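Local coordinates for complement factor MASP-3 (Homo sapiens, PDB 3DEM), which is probably a serine protease of the lectin pathway of complement, whose CUB1-EGF-CUB2 region binds calcium and carries interaction sites for mannan-binding lectin and ficolins, at residues I212-D217 with G266-W271. Sequence-based numbering, arbitrary orientation.
With CA (calcium ion), chain F.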
ATOM      1  N   ILE A 212      41.954  17.747 -10.889  1.00 40.55           N
ATOM      2  CA  ILE A 212      40.735  18.468 -10.512  1.00 40.54           C
ATOM      3  C   ILE A 212      40.787  18.989  -9.079  1.00 40.24           C
ATOM      4  O   ILE A 212      41.193  18.275  -8.165  1.00 39.93           O
ATOM      5  CB  ILE A 212      39.467  17.583 -10.676  1.00 40.65           C
ATOM      6  CG1 ILE A 212      39.128  17.391 -12.153  1.00 40.68           C
ATOM      7  CG2 ILE A 212      38.279  18.200  -9.973  1.00 40.97           C
ATOM      8  CD1 ILE A 212      38.257  16.172 -12.419  1.00 40.77           C
ATOM      9  N   PHE A 213      40.394  20.248  -8.907  1.00 40.23           N
ATOM     10  CA  PHE A 213      40.176  20.835  -7.593  1.00 40.37           C
ATOM     11  C   PHE A 213      38.772  21.443  -7.555  1.00 40.33           C
ATOM     12  O   PHE A 213      38.475  22.394  -8.279  1.00 39.98           O
ATOM     13  CB  PHE A 213      41.235  21.892  -7.285  1.00 40.47           C
ATOM     14  CG  PHE A 213      41.200  22.388  -5.867  1.00 40.45           C
ATOM     15  CD1 PHE A 213      41.958  21.762  -4.885  1.00 40.34           C
ATOM     16  CD2 PHE A 213      40.417  23.476  -5.512  1.00 40.32           C
ATOM     17  CE1 PHE A 213      41.940  22.210  -3.576  1.00 40.48           C
ATOM     18  CE2 PHE A 213      40.388  23.935  -4.197  1.00 40.46           C
ATOM     19  CZ  PHE A 213      41.155  23.303  -3.229  1.00 40.70           C
ATOM     20  N   ASP A 214      37.909  20.882  -6.717  1.00 40.33           N
ATOM     21  CA  ASP A 214      36.495  21.246  -6.719  1.00 40.34           C
ATOM     22  C   ASP A 214      35.920  21.061  -5.322  1.00 40.40           C
ATOM     23  O   ASP A 214      35.471  19.972  -4.956  1.00 40.34           O
ATOM     24  CB  ASP A 214      35.738  20.404  -7.754  1.00 40.24           C
ATOM     25  CG  ASP A 214      34.244  20.686  -7.780  1.00 40.43           C
ATOM     26  OD1 ASP A 214      33.788  21.708  -7.216  1.00 40.19           O
ATOM     27  OD2 ASP A 214      33.518  19.870  -8.388  1.00 40.76           O
ATOM     28  N   ILE A 215      35.969  22.140  -4.544  1.00 40.39           N
ATOM     29  CA  ILE A 215      35.418  22.173  -3.196  1.00 40.50           C
ATOM     30  C   ILE A 215      34.353  23.257  -3.155  1.00 40.56           C
ATOM     31  O   ILE A 215      34.604  24.392  -3.560  1.00 40.65           O
ATOM     32  CB  ILE A 215      36.512  22.458  -2.143  1.00 40.42           C
ATOM     33  CG1 ILE A 215      37.650  21.439  -2.272  1.00 40.53           C
ATOM     34  CG2 ILE A 215      35.924  22.418  -0.730  1.00 40.57           C
ATOM     35  CD1 ILE A 215      38.702  21.534  -1.182  1.00 40.44           C
ATOM     36  N   GLU A 216      33.156  22.899  -2.702  1.00 40.51           N
ATOM     37  CA  GLU A 216      32.048  23.842  -2.637  1.00 40.39           C
ATOM     38  C   GLU A 216      32.479  25.145  -1.967  1.00 40.45           C
ATOM     39  O   GLU A 216      33.126  25.128  -0.916  1.00 40.52           O
ATOM     40  CB  GLU A 216      30.880  23.228  -1.863  1.00 40.39           C
ATOM     41  CG  GLU A 216      29.558  23.953  -2.042  1.00 40.35           C
ATOM     42  CD  GLU A 216      28.480  23.426  -1.114  1.00 40.68           C
ATOM     43  OE1 GLU A 216      28.767  22.486  -0.345  1.00 40.50           O
ATOM     44  OE2 GLU A 216      27.348  23.957  -1.147  1.00 40.95           O
ATOM     45  N   ASP A 217      32.127  26.272  -2.574  1.00 40.29           N
ATOM     46  CA  ASP A 217      32.432  27.567  -1.983  1.00 40.33           C
ATOM     47  C   ASP A 217      31.256  28.532  -2.074  1.00 40.37           C
ATOM     48  O   ASP A 217      30.176  28.171  -2.539  1.00 40.30           O
ATOM     49  CB  ASP A 217      33.698  28.177  -2.603  1.00 40.32           C
ATOM     50  CG  ASP A 217      33.502  28.614  -4.052  1.00 40.97           C
ATOM     51  OD1 ASP A 217      32.424  28.365  -4.636  1.00 41.39           O
ATOM     52  OD2 ASP A 217      34.437  29.222  -4.615  1.00 41.48           O
ATOM     53  N   GLY A 266      25.714  18.947  -1.443  1.00 40.50           N
ATOM     54  CA  GLY A 266      26.582  19.144  -2.609  1.00 40.50           C
ATOM     55  C   GLY A 266      27.171  17.882  -3.223  1.00 40.67           C
ATOM     56  O   GLY A 266      27.162  16.815  -2.605  1.00 40.74           O
ATOM     57  N   GLU A 267      27.685  18.001  -4.447  1.00 40.63           N
ATOM     58  CA  GLU A 267      28.259  16.852  -5.160  1.00 40.64           C
ATOM     59  C   GLU A 267      29.648  17.138  -5.738  1.00 40.58           C
ATOM     60  O   GLU A 267      30.069  16.508  -6.708  1.00 40.62           O
ATOM     61  CB  GLU A 267      27.323  16.382  -6.282  1.00 40.60           C
ATOM     62  CG  GLU A 267      25.889  16.091  -5.841  1.00 40.88           C
ATOM     63  CD  GLU A 267      25.788  14.900  -4.895  1.00 41.27           C
ATOM     64  OE1 GLU A 267      26.700  14.041  -4.900  1.00 41.17           O
ATOM     65  OE2 GLU A 267      24.787  14.825  -4.148  1.00 41.19           O
ATOM     66  N   ASN A 268      30.362  18.079  -5.139  1.00 40.39           N
ATOM     67  CA  ASN A 268      31.689  18.461  -5.629  1.00 40.42           C
ATOM     68  C   ASN A 268      32.718  17.316  -5.672  1.00 40.38           C
ATOM     69  O   ASN A 268      32.670  16.388  -4.863  1.00 40.30           O
ATOM     70  CB  ASN A 268      32.207  19.671  -4.845  1.00 40.31           C
ATOM     71  CG  ASN A 268      31.202  20.812  -4.827  1.00 40.45           C
ATOM     72  OD1 ASN A 268      31.282  21.740  -5.639  1.00 40.68           O
ATOM     73  ND2 ASN A 268      30.225  20.725  -3.936  1.00 39.48           N
ATOM     74  N   ARG A 269      33.640  17.387  -6.628  1.00 40.30           N
ATOM     75  CA  ARG A 269      34.532  16.260  -6.927  1.00 40.33           C
ATOM     76  C   ARG A 269      35.768  16.126  -6.019  1.00 40.44           C
ATOM     77  O   ARG A 269      36.392  15.063  -5.954  1.00 40.55           O
ATOM     78  CB  ARG A 269      34.936  16.284  -8.404  1.00 40.26           C
ATOM     79  CG  ARG A 269      33.731  16.243  -9.343  1.00 40.27           C
ATOM     80  CD  ARG A 269      34.143  16.225 -10.796  1.00 40.44           C
ATOM     81  NE  ARG A 269      34.622  14.904 -11.203  1.00 41.12           N
ATOM     82  CZ  ARG A 269      34.870  14.551 -12.463  1.00 41.16           C
ATOM     83  NH1 ARG A 269      34.692  15.421 -13.453  1.00 40.57           N
ATOM     84  NH2 ARG A 269      35.297  13.321 -12.736  1.00 41.28           N
ATOM     85  N   GLY A 270      36.120  17.199  -5.320  1.00 40.41           N
ATOM     86  CA  GLY A 270      37.197  17.136  -4.346  1.00 40.42           C
ATOM     87  C   GLY A 270      38.556  17.592  -4.847  1.00 40.65           C
ATOM     88  O   GLY A 270      38.668  18.557  -5.610  1.00 40.91           O
ATOM     89  N   TRP A 271      39.596  16.879  -4.422  1.00 40.59           N
ATOM     90  CA  TRP A 271      40.963  17.362  -4.575  1.00 40.56           C
ATOM     91  C   TRP A 271      41.982  16.238  -4.466  1.00 40.39           C
ATOM     92  O   TRP A 271      41.706  15.165  -3.926  1.00 40.22           O
ATOM     93  CB  TRP A 271      41.270  18.417  -3.505  1.00 40.43           C
ATOM     94  CG  TRP A 271      41.002  17.933  -2.099  1.00 40.57           C
ATOM     95  CD1 TRP A 271      39.835  18.062  -1.397  1.00 40.49           C
ATOM     96  CD2 TRP A 271      41.916  17.243  -1.233  1.00 40.58           C
ATOM     97  NE1 TRP A 271      39.968  17.494  -0.144  1.00 40.83           N
ATOM     98  CE2 TRP A 271      41.234  16.983  -0.020  1.00 40.60           C
ATOM     99  CE3 TRP A 271      43.240  16.808  -1.368  1.00 40.77           C
ATOM    100  CZ2 TRP A 271      41.833  16.312   1.048  1.00 40.22           C
ATOM    101  CZ3 TRP A 271      43.838  16.148  -0.302  1.00 40.66           C
ATOM    102  CH2 TRP A 271      43.133  15.905   0.891  1.00 40.54           C
TER
HETATM  103 CA    CA F8001      29.304  20.488   0.545  1.00 32.61          CA
HETATM  104  O   HOH W   1      29.644  18.239   1.294  1.00 30.11           O
HETATM  105  O   HOH W   2      29.817  19.599  -1.621  1.00 31.50           O
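Asp214 and Gly270 face each other as a single antiparallel, hydrogen-bonded pair, and the side chain of Asp214 adds a third link. The amide N of Asp214 reaches Gly270 O at 2.7 Å, and Gly270 N returns a bond to Asp214 O at 2.9 Å. With CG anti to the backbone N (chi1 178°), the Asp214 carboxylate leans over the backbone at Asn268 and Arg269, where OD2 takes the Arg269 amide N at 3.0 Å; this nearly straight hydrogen bond meets OD2 from above the carboxylate plane. Ile212 lays its CD1 over the centre of one face of the Arg269 guanidinium, 3.8 Å from CZ, while Arg269 NE is bonded to the carbonyl of Pro184. On the apolar side, CD1 of Phe213 rests against CB of Trp271, and Ile215 CD1 approaches the indole CD1 at 3.7 Å. Glu216, its chain extended, brings OE1 to the calcium ion at 2.2 Å; two waters, Asp226, Asp263 and Ser265 also bind the metal. The contact thus illustrates how a calcium-binding CUB domain ties two loops together beside its ion. These loops follow strands 205-209 and 255-261, and the second leads into strand 272-277; Trp271 and Ile215 both pack on Ile228 of strand 227-232 and Phe260 of strand 255-261, whereas Phe213 meets Phe209 edge-to-face.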